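Local structure of RPA0582 (Rhodopseudomonas palustris, 3HHL) at residues Thr3-Pro8 with Val121-Leu126; Gly23-Leu28 with Pro96-Phe101; Val31-Arg36 with His86-Phe91. The protein is of unknown function but belongs to the DUF1330 family of dimeric alpha-beta-barrel proteins, built on a ferredoxin-like sheet backed by helices. One frame throughout, in Å; residues are numbered along the deposited sequence.

Interaction 1 of 3, residues Thr3-Pro8 with Val121-Leu126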
loop_
_atom_site.group_PDB
_atom_site.type_symbol
_atom_site.label_atom_id
_atom_site.label_comp_id
_atom_site.label_asym_id
_atom_site.label_seq_id
_atom_site.Cartn_x
_atom_site.Cartn_y
_atom_site.Cartn_z
ATOM N N THR C 3 0.597 19.250 -4.723
ATOM C CA THR C 3 1.751 18.869 -5.605
ATOM C C THR C 3 2.141 17.421 -5.250
ATOM O O THR C 3 2.930 17.148 -4.328
ATOM C CB THR C 3 3.017 19.783 -5.471
ATOM O OG1 THR C 3 2.641 21.160 -5.522
ATOM C CG2 THR C 3 4.035 19.495 -6.596
ATOM N N GLY C 4 1.532 16.492 -5.959
ATOM C CA GLY C 4 1.788 15.115 -5.710
ATOM C C GLY C 4 2.785 14.563 -6.682
ATOM O O GLY C 4 3.274 15.236 -7.574
ATOM N N HIS C 5 3.056 13.294 -6.492
ATOM C CA HIS C 5 3.932 12.572 -7.338
ATOM C C HIS C 5 3.078 11.872 -8.337
ATOM O O HIS C 5 2.230 11.082 -7.989
ATOM C CB HIS C 5 4.714 11.582 -6.487
ATOM C CG HIS C 5 5.557 12.238 -5.440
ATOM N ND1 HIS C 5 5.042 12.651 -4.230
ATOM C CD2 HIS C 5 6.877 12.558 -5.425
ATOM C CE1 HIS C 5 6.010 13.194 -3.509
ATOM N NE2 HIS C 5 7.131 13.157 -4.214
ATOM N N ILE C 6 3.326 12.166 -9.591
ATOM C CA ILE C 6 2.543 11.629 -10.690
ATOM C C ILE C 6 3.381 10.679 -11.538
ATOM O O ILE C 6 2.924 9.627 -11.929
ATOM C CB ILE C 6 2.048 12.782 -11.546
ATOM C CG1 ILE C 6 1.111 13.663 -10.713
ATOM C CG2 ILE C 6 1.420 12.286 -12.864
ATOM C CD1 ILE C 6 0.935 15.116 -11.314
ATOM N N ASP C 7 4.607 11.065 -11.835
ATOM C CA ASP C 7 5.461 10.283 -12.717
ATOM C C ASP C 7 6.760 9.914 -12.041
ATOM O O ASP C 7 7.174 10.535 -11.089
ATOM C CB ASP C 7 5.791 11.078 -13.990
ATOM C CG ASP C 7 4.587 11.232 -14.941
ATOM O OD1 ASP C 7 3.880 10.233 -15.297
ATOM O OD2 ASP C 7 4.393 12.391 -15.347
ATOM N N PRO C 8 7.406 8.861 -12.529
ATOM C CA PRO C 8 8.729 8.501 -12.030
ATOM C C PRO C 8 9.762 9.439 -12.610
ATOM O O PRO C 8 9.545 9.940 -13.691
ATOM C CB PRO C 8 8.927 7.108 -12.576
ATOM C CG PRO C 8 8.115 7.107 -13.807
ATOM C CD PRO C 8 6.900 7.878 -13.487
ATOM N N VAL C 121 -4.162 12.115 -12.334
ATOM C CA VAL C 121 -3.643 11.799 -11.013
ATOM C C VAL C 121 -3.207 13.062 -10.276
ATOM O O VAL C 121 -2.427 13.857 -10.785
ATOM C CB VAL C 121 -2.514 10.762 -11.089
ATOM C CG1 VAL C 121 -1.863 10.565 -9.717
ATOM C CG2 VAL C 121 -3.053 9.449 -11.654
ATOM N N GLU C 122 -3.729 13.239 -9.075
ATOM C CA GLU C 122 -3.326 14.332 -8.221
ATOM C C GLU C 122 -2.078 13.998 -7.416
ATOM O O GLU C 122 -1.223 14.869 -7.189
ATOM C CB GLU C 122 -4.463 14.672 -7.266
ATOM C CG GLU C 122 -4.362 16.043 -6.610
ATOM C CD GLU C 122 -5.550 16.304 -5.695
ATOM O OE1 GLU C 122 -6.489 17.021 -6.162
ATOM O OE2 GLU C 122 -5.540 15.750 -4.551
ATOM N N ASP C 123 -1.989 12.752 -6.970
ATOM C CA ASP C 123 -0.849 12.238 -6.188
ATOM C C ASP C 123 -0.967 10.740 -6.213
ATOM O O ASP C 123 -2.065 10.223 -6.327
ATOM C CB ASP C 123 -0.973 12.716 -4.751
ATOM C CG ASP C 123 0.269 12.459 -3.886
ATOM O OD1 ASP C 123 1.412 12.240 -4.382
ATOM O OD2 ASP C 123 0.064 12.523 -2.642
ATOM N N SER C 124 0.157 10.046 -6.133
ATOM C CA SER C 124 0.162 8.578 -6.192
ATOM C C SER C 124 1.423 8.009 -5.621
ATOM O O SER C 124 2.401 8.713 -5.464
ATOM C CB SER C 124 0.070 8.079 -7.628
ATOM O OG SER C 124 1.144 8.601 -8.402
ATOM N N ARG C 125 1.378 6.718 -5.337
ATOM C CA ARG C 125 2.567 5.927 -5.073
ATOM C C ARG C 125 2.549 4.723 -5.963
ATOM O O ARG C 125 1.483 4.200 -6.270
ATOM C CB ARG C 125 2.570 5.455 -3.642
ATOM C CG ARG C 125 2.515 6.558 -2.644
ATOM C CD ARG C 125 3.780 7.375 -2.708
ATOM N NE ARG C 125 3.751 8.409 -1.699
ATOM C CZ ARG C 125 3.234 9.623 -1.870
ATOM N NH1 ARG C 125 2.689 10.002 -3.034
ATOM N NH2 ARG C 125 3.278 10.484 -0.861
ATOM N N LEU C 126 3.731 4.314 -6.417
ATOM C CA LEU C 126 3.888 3.067 -7.146
ATOM C C LEU C 126 5.092 2.431 -6.508
ATOM O O LEU C 126 6.198 2.893 -6.692
ATOM C CB LEU C 126 4.104 3.332 -8.640
ATOM C CG LEU C 126 4.213 2.149 -9.616
ATOM C CD1 LEU C 126 2.997 1.298 -9.520
ATOM C CD2 LEU C 126 4.419 2.647 -11.043
HETATM O O HOH W 1 -0.279 17.708 -8.278
#

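Interaction 2 of 3, residues Gly23-Leu28 with Pro96-Phe101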
loop_
_atom_site.group_PDB
_atom_site.type_symbol
_atom_site.label_atom_id
_atom_site.label_comp_id
_atom_site.label_asym_id
_atom_site.label_seq_id
_atom_site.Cartn_x
_atom_site.Cartn_y
_atom_site.Cartn_z
ATOM N N GLY C 23 12.120 -12.888 -11.811
ATOM C CA GLY C 23 10.979 -13.239 -10.988
ATOM C C GLY C 23 9.920 -12.173 -11.133
ATOM O O GLY C 23 10.200 -11.099 -11.557
ATOM N N PRO C 24 8.683 -12.495 -10.808
ATOM C CA PRO C 24 7.619 -11.532 -10.879
ATOM C C PRO C 24 7.922 -10.330 -10.024
ATOM O O PRO C 24 8.673 -10.429 -9.054
ATOM C CB PRO C 24 6.435 -12.274 -10.258
ATOM C CG PRO C 24 6.741 -13.661 -10.401
ATOM C CD PRO C 24 8.201 -13.805 -10.325
ATOM N N ILE C 25 7.343 -9.213 -10.425
ATOM C CA ILE C 25 7.364 -7.991 -9.696
ATOM C C ILE C 25 5.918 -7.675 -9.434
ATOM O O ILE C 25 5.076 -7.912 -10.287
ATOM C CB ILE C 25 8.024 -6.815 -10.458
ATOM C CG1 ILE C 25 7.400 -6.583 -11.834
ATOM C CG2 ILE C 25 9.481 -7.098 -10.654
ATOM C CD1 ILE C 25 7.891 -5.313 -12.541
ATOM N N HIS C 26 5.635 -7.207 -8.231
ATOM C CA HIS C 26 4.319 -6.742 -7.847
ATOM C C HIS C 26 4.370 -5.262 -7.657
ATOM O O HIS C 26 5.202 -4.748 -6.925
ATOM C CB HIS C 26 3.873 -7.394 -6.543
ATOM C CG HIS C 26 3.252 -8.735 -6.737
ATOM N ND1 HIS C 26 2.690 -9.450 -5.703
ATOM C CD2 HIS C 26 3.163 -9.519 -7.843
ATOM C CE1 HIS C 26 2.276 -10.613 -6.170
ATOM N NE2 HIS C 26 2.542 -10.682 -7.467
HETATM N N MSE C 27 3.464 -4.578 -8.312
HETATM C CA MSE C 27 3.446 -3.146 -8.328
HETATM C C MSE C 27 2.200 -2.672 -7.550
HETATM O O MSE C 27 1.061 -2.740 -8.038
HETATM C CB MSE C 27 3.407 -2.670 -9.757
HETATM C CG MSE C 27 4.545 -3.156 -10.619
HETATM SE SE MSE C 27 6.269 -2.592 -10.021
HETATM C CE MSE C 27 6.165 -0.724 -10.437
ATOM N N LEU C 28 2.441 -2.200 -6.327
ATOM C CA LEU C 28 1.383 -1.655 -5.477
ATOM C C LEU C 28 1.132 -0.224 -5.867
ATOM O O LEU C 28 2.037 0.606 -5.771
ATOM C CB LEU C 28 1.766 -1.741 -4.014
ATOM C CG LEU C 28 0.834 -1.093 -2.997
ATOM C CD1 LEU C 28 -0.619 -1.584 -3.119
ATOM C CD2 LEU C 28 1.377 -1.327 -1.570
ATOM N N PRO C 96 5.512 -10.343 -15.193
ATOM C CA PRO C 96 6.308 -11.540 -14.995
ATOM C C PRO C 96 7.789 -11.228 -14.906
ATOM O O PRO C 96 8.606 -12.085 -14.513
ATOM C CB PRO C 96 5.966 -12.376 -16.230
ATOM C CG PRO C 96 5.474 -11.418 -17.220
ATOM C CD PRO C 96 4.860 -10.321 -16.517
ATOM N N SER C 97 8.139 -10.003 -15.265
ATOM C CA SER C 97 9.532 -9.618 -15.276
ATOM C C SER C 97 9.583 -8.105 -15.310
ATOM O O SER C 97 8.584 -7.455 -15.620
ATOM C CB SER C 97 10.232 -10.140 -16.539
ATOM O OG SER C 97 9.733 -9.454 -17.703
ATOM N N VAL C 98 10.764 -7.575 -14.997
ATOM C CA VAL C 98 11.033 -6.192 -15.126
ATOM C C VAL C 98 10.949 -5.810 -16.601
ATOM O O VAL C 98 10.389 -4.787 -16.947
ATOM C CB VAL C 98 12.409 -5.844 -14.569
ATOM C CG1 VAL C 98 12.801 -4.424 -14.933
ATOM C CG2 VAL C 98 12.416 -6.023 -13.064
ATOM N N ALA C 99 11.465 -6.659 -17.469
ATOM C CA ALA C 99 11.491 -6.385 -18.890
ATOM C C ALA C 99 10.061 -6.238 -19.421
ATOM O O ALA C 99 9.824 -5.421 -20.316
ATOM C CB ALA C 99 12.293 -7.468 -19.655
ATOM N N ALA C 100 9.112 -6.992 -18.874
ATOM C CA ALA C 100 7.755 -6.909 -19.396
ATOM C C ALA C 100 7.236 -5.510 -19.122
ATOM O O ALA C 100 6.584 -4.906 -19.966
ATOM C CB ALA C 100 6.847 -7.956 -18.775
ATOM N N PHE C 101 7.545 -5.002 -17.942
ATOM C CA PHE C 101 7.058 -3.726 -17.527
ATOM C C PHE C 101 7.703 -2.608 -18.330
ATOM O O PHE C 101 7.042 -1.628 -18.648
ATOM C CB PHE C 101 7.356 -3.513 -16.041
ATOM C CG PHE C 101 6.777 -2.250 -15.479
ATOM C CD1 PHE C 101 5.525 -2.237 -14.912
ATOM C CD2 PHE C 101 7.474 -1.069 -15.544
ATOM C CE1 PHE C 101 4.984 -1.047 -14.405
ATOM C CE2 PHE C 101 6.933 0.105 -15.044
ATOM C CZ PHE C 101 5.711 0.109 -14.477
HETATM O O HOH W 2 11.327 -12.322 -14.398
#

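Interaction 3 of 3, residues Val31-Arg36 with His86-Phe91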
loop_
_atom_site.group_PDB
_atom_site.type_symbol
_atom_site.label_atom_id
_atom_site.label_comp_id
_atom_site.label_asym_id
_atom_site.label_seq_id
_atom_site.Cartn_x
_atom_site.Cartn_y
_atom_site.Cartn_z
ATOM N N VAL C 31 -3.521 5.435 -5.720
ATOM C CA VAL C 31 -3.792 6.556 -6.622
ATOM C C VAL C 31 -4.851 7.518 -6.100
ATOM O O VAL C 31 -5.968 7.093 -5.739
ATOM C CB VAL C 31 -4.261 6.088 -8.014
ATOM C CG1 VAL C 31 -4.366 7.302 -8.927
ATOM C CG2 VAL C 31 -3.329 5.017 -8.579
ATOM N N ARG C 32 -4.516 8.803 -6.073
ATOM C CA ARG C 32 -5.469 9.813 -5.682
ATOM C C ARG C 32 -5.792 10.676 -6.887
ATOM O O ARG C 32 -4.903 11.299 -7.453
ATOM C CB ARG C 32 -4.912 10.668 -4.557
ATOM C CG ARG C 32 -5.933 11.644 -3.981
ATOM C CD ARG C 32 -5.382 12.339 -2.743
ATOM N NE ARG C 32 -6.131 13.539 -2.382
ATOM C CZ ARG C 32 -6.124 14.078 -1.170
ATOM N NH1 ARG C 32 -5.430 13.505 -0.192
ATOM N NH2 ARG C 32 -6.822 15.172 -0.937
ATOM N N LEU C 33 -7.063 10.708 -7.272
ATOM C CA LEU C 33 -7.478 11.380 -8.484
ATOM C C LEU C 33 -7.852 12.851 -8.282
ATOM O O LEU C 33 -8.382 13.238 -7.246
ATOM C CB LEU C 33 -8.665 10.638 -9.088
ATOM C CG LEU C 33 -8.426 9.196 -9.579
ATOM C CD1 LEU C 33 -9.748 8.577 -9.986
ATOM C CD2 LEU C 33 -7.428 9.178 -10.710
ATOM N N ARG C 34 -7.593 13.663 -9.303
ATOM C CA ARG C 34 -8.090 15.036 -9.330
ATOM C C ARG C 34 -9.593 15.049 -9.492
ATOM O O ARG C 34 -10.147 14.231 -10.229
ATOM C CB ARG C 34 -7.540 15.792 -10.517
ATOM C CG ARG C 34 -6.112 16.153 -10.442
ATOM C CD ARG C 34 -5.698 16.907 -11.697
ATOM N NE ARG C 34 -4.250 16.888 -11.782
ATOM C CZ ARG C 34 -3.446 17.694 -11.095
ATOM N NH1 ARG C 34 -3.963 18.632 -10.293
ATOM N NH2 ARG C 34 -2.122 17.560 -11.215
ATOM N N PRO C 35 -10.263 15.977 -8.824
ATOM C CA PRO C 35 -11.687 16.194 -9.124
ATOM C C PRO C 35 -11.851 16.520 -10.596
ATOM O O PRO C 35 -12.631 15.860 -11.297
ATOM C CB PRO C 35 -12.063 17.410 -8.271
ATOM C CG PRO C 35 -11.058 17.447 -7.188
ATOM C CD PRO C 35 -9.802 16.748 -7.668
ATOM N N ARG C 36 -11.088 17.519 -11.055
ATOM C CA ARG C 36 -11.096 17.906 -12.470
ATOM C C ARG C 36 -9.759 17.494 -13.127
ATOM O O ARG C 36 -8.687 17.813 -12.616
ATOM C CB ARG C 36 -11.422 19.419 -12.644
ATOM N N HIS C 86 -5.724 9.928 1.492
ATOM C CA HIS C 86 -6.746 9.011 1.042
ATOM C C HIS C 86 -6.453 8.650 -0.399
ATOM O O HIS C 86 -5.768 9.371 -1.093
ATOM C CB HIS C 86 -8.163 9.572 1.242
ATOM C CG HIS C 86 -8.525 10.653 0.287
ATOM N ND1 HIS C 86 -9.199 10.406 -0.895
ATOM C CD2 HIS C 86 -8.310 11.988 0.333
ATOM C CE1 HIS C 86 -9.377 11.549 -1.538
ATOM N NE2 HIS C 86 -8.848 12.524 -0.814
ATOM N N TRP C 87 -6.934 7.494 -0.825
ATOM C CA TRP C 87 -6.631 6.980 -2.135
ATOM C C TRP C 87 -7.932 6.533 -2.767
ATOM O O TRP C 87 -8.791 5.998 -2.084
ATOM C CB TRP C 87 -5.668 5.824 -2.015
ATOM C CG TRP C 87 -4.422 6.186 -1.307
ATOM C CD1 TRP C 87 -4.006 5.739 -0.097
ATOM C CD2 TRP C 87 -3.414 7.053 -1.772
ATOM N NE1 TRP C 87 -2.795 6.279 0.228
ATOM C CE2 TRP C 87 -2.405 7.086 -0.793
ATOM C CE3 TRP C 87 -3.254 7.798 -2.927
ATOM C CZ2 TRP C 87 -1.280 7.866 -0.912
ATOM C CZ3 TRP C 87 -2.136 8.571 -3.054
ATOM C CH2 TRP C 87 -1.161 8.616 -2.047
ATOM N N ASP C 88 -8.075 6.802 -4.061
ATOM C CA ASP C 88 -9.274 6.477 -4.815
ATOM C C ASP C 88 -9.144 5.091 -5.429
ATOM O O ASP C 88 -10.124 4.390 -5.553
ATOM C CB ASP C 88 -9.486 7.514 -5.924
ATOM C CG ASP C 88 -9.753 8.903 -5.383
ATOM O OD1 ASP C 88 -10.669 9.039 -4.561
ATOM O OD2 ASP C 88 -9.064 9.868 -5.787
ATOM N N HIS C 89 -7.931 4.708 -5.830
ATOM C CA HIS C 89 -7.696 3.389 -6.368
ATOM C C HIS C 89 -6.532 2.755 -5.631
ATOM O O HIS C 89 -5.507 3.400 -5.429
ATOM C CB HIS C 89 -7.353 3.472 -7.831
ATOM C CG HIS C 89 -8.496 3.885 -8.681
ATOM N ND1 HIS C 89 -9.788 3.464 -8.441
ATOM C CD2 HIS C 89 -8.556 4.678 -9.776
ATOM C CE1 HIS C 89 -10.598 3.983 -9.349
ATOM N NE2 HIS C 89 -9.876 4.731 -10.164
ATOM N N VAL C 90 -6.693 1.499 -5.228
ATOM C CA VAL C 90 -5.632 0.785 -4.560
ATOM C C VAL C 90 -5.612 -0.634 -5.111
ATOM O O VAL C 90 -6.567 -1.350 -4.970
ATOM C CB VAL C 90 -5.817 0.786 -3.026
ATOM C CG1 VAL C 90 -4.656 0.099 -2.351
ATOM C CG2 VAL C 90 -5.920 2.163 -2.519
ATOM N N PHE C 91 -4.512 -1.016 -5.748
ATOM C CA PHE C 91 -4.367 -2.344 -6.374
ATOM C C PHE C 91 -2.901 -2.736 -6.518
ATOM O O PHE C 91 -1.976 -1.870 -6.434
ATOM C CB PHE C 91 -5.027 -2.412 -7.774
ATOM C CG PHE C 91 -4.479 -1.430 -8.739
ATOM C CD1 PHE C 91 -4.906 -0.130 -8.722
ATOM C CD2 PHE C 91 -3.499 -1.799 -9.649
ATOM C CE1 PHE C 91 -4.379 0.812 -9.654
ATOM C CE2 PHE C 91 -2.936 -0.882 -10.560
ATOM C CZ PHE C 91 -3.385 0.425 -10.567
#

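Interaction 1 of 3, residues Thr3-Pro8 with Val121-Leu126
Two hydrogen bonds at His5 tie the N-terminal loop to segment 121-126, around the corner the chain turns at Glu122 and Asp123. The backbone N of His5 donates to Asp123 OD1 at 2.9 Å with an N-H...O angle of 164°, on the anti side of the carboxylate and 29° out of its plane. In the other direction, Ser124 OG donates to His5 O at 2.7 Å, the hydroxyl standing somewhat off the carbonyl plane. A water adds a third link, accepting from Gly4 N and donating to Glu122 O.

Asp123 OD1 accepts twice. Having CG anti to the backbone N (chi1 -170°) brings OD1 to the backbone N of His5, and Arg125 NH1 makes a salt bridge to the same oxygen at 2.9 Å, from the opposite face to His5 N. An alanine in place of Asp123 is likely to leave both His5 N and the Arg125 guanidinium without this shared acceptor and the loop less firmly held.

The one apolar side-chain pair is Ile6 CG1 with Val121 CG1, 4.4 Å apart; Gly4 CA makes a CA-H...O contact with Glu122 O at 3.4 Å.

The loop 3-8 leads into helix 10-18, and Val121 follows helix 117-120, whose Arg117 also hydrogen-bonds Ser124 OG through NH2. Glu122 and Asp123 both face Arg32 of strand 25-33 in a classic beta bulge, and Arg125 bonds Leu30 of that strand through the backbone.

Interaction 2 of 3, residues Gly23-Leu28 with Pro96-Phe101
Ile25 and Met27 pack against Val98 and Phe101 in a strand-on-helix contact of the ferredoxin-like alpha-beta fold, where the first turn of helix 98-106 lies against the beginning of strand 25-33. The interface is apolar at its centre, and one water spans the loops beside it.

Ile25 supplies two branches. Its CG2 meets Val98 CG2 at 3.9 Å, while CD1, at the end of the other branch, reaches Phe101 CB at 4.0 Å and also lies near the carbonyl oxygen of Ser97. The split follows from chi1 of 54°, which sets CG1 between the backbone N and the carbonyl carbon and leaves CG2 anti to the latter; the isoleucine thus touches two residues one helical turn apart, crossing each side chain at about a right angle.

Two residues along the strand, Met27, present as selenomethionine, makes a Met-aromatic contact. Its selenium stands above the face of the Phe101 ring, 5.2 Å from the centroid and 24° off the normal, a rather distant placement. The methyl CE comes in at 4.1 Å from Phe101 CZ. Bends at chi2 and chi3 curl the chain back to bring this about. Phe16 of helix 10-18 also meets the Phe101 ring and packs on Ile25, Met27 and Val98, so a second helix closes round the same cluster, while Tyr95 sets its ring edge-to-face with Phe101.

Ser97 is the N-cap, just before helix 98-106; its OG accepts from Ala100 N at 2.8 Å. Close by, the water accepts from Gly23 N at 2.8 Å and donates to Pro96 O at 2.7 Å.

Interaction 3 of 3, residues Val31-Arg36 with His86-Phe91
Arg32 reaches past the edge of Trp87 and crosses His86 at about a right angle, its chain extended from CG to NE, and each atom can be followed in turn. CB rests 3.7 Å from Trp87 CE3, where the edge of the indole also meets the backbone N of Arg32. CG passes near His86 O and Asp88 OD2. CD then sits over a face of the His86 imidazole, 4.2 Å from its centroid and 20° off the normal, a CH-pi contact offset toward the rim. At the tip, His86 NE2 lies over the face of the guanidinium, 3.2 Å from Arg32 CZ, the two planes inclined by 42°; the angles at NE and NH2 are too poor for hydrogen bonds to the imidazole. Instead, NE makes a salt bridge with Glu122 OE2 and NH1 donates to Asp84 O. The side chain was modelled in two conformers and this stacking is that of one of them, so the tip contacts are less certain than the backbone bonds.

The backbones beside it pair antiparallel. Val31 N donates to His89 O at 2.9 Å and His89 N returns the bond to Val31 O, making Val31 and His89 a hydrogen-bonded pair. Val31 O also accepts from Asp88 N at 2.7 Å. Asp88 OD2, through its anti lone pair, takes the N-H of Leu33 at 2.6 Å, a nearly straight bond (166°) from backbone to side chain.

Asp88 and His89 thus both face Val31: a classic beta bulge where strand 89-95 joins the antiparallel sheet beside strand 25-33.

How the interactions relate
All three contacts involve one antiparallel sheet, ordered 71-80, 89-95, 25-33, 121-128. Interactions 2 and 3 use opposite ends of strand 25-33, their centres about 23 Å apart. Interaction 1, on the neighbouring strand, has its centre about 10 Å from that of interaction 3 and about 20 Å from that of interaction 2. Along the chain interaction 1 encloses interaction 2, which encloses interaction 3. Asp123 O, 2.8 Å from Arg32 N in a probable hydrogen bond, joins 1 to 3, while Leu126 packs on Met27 between 1 and 2. Segments distant in sequence thus meet on both inner strands and on edge strand 121-128, where Leu126 carries the sheet into the other subunit.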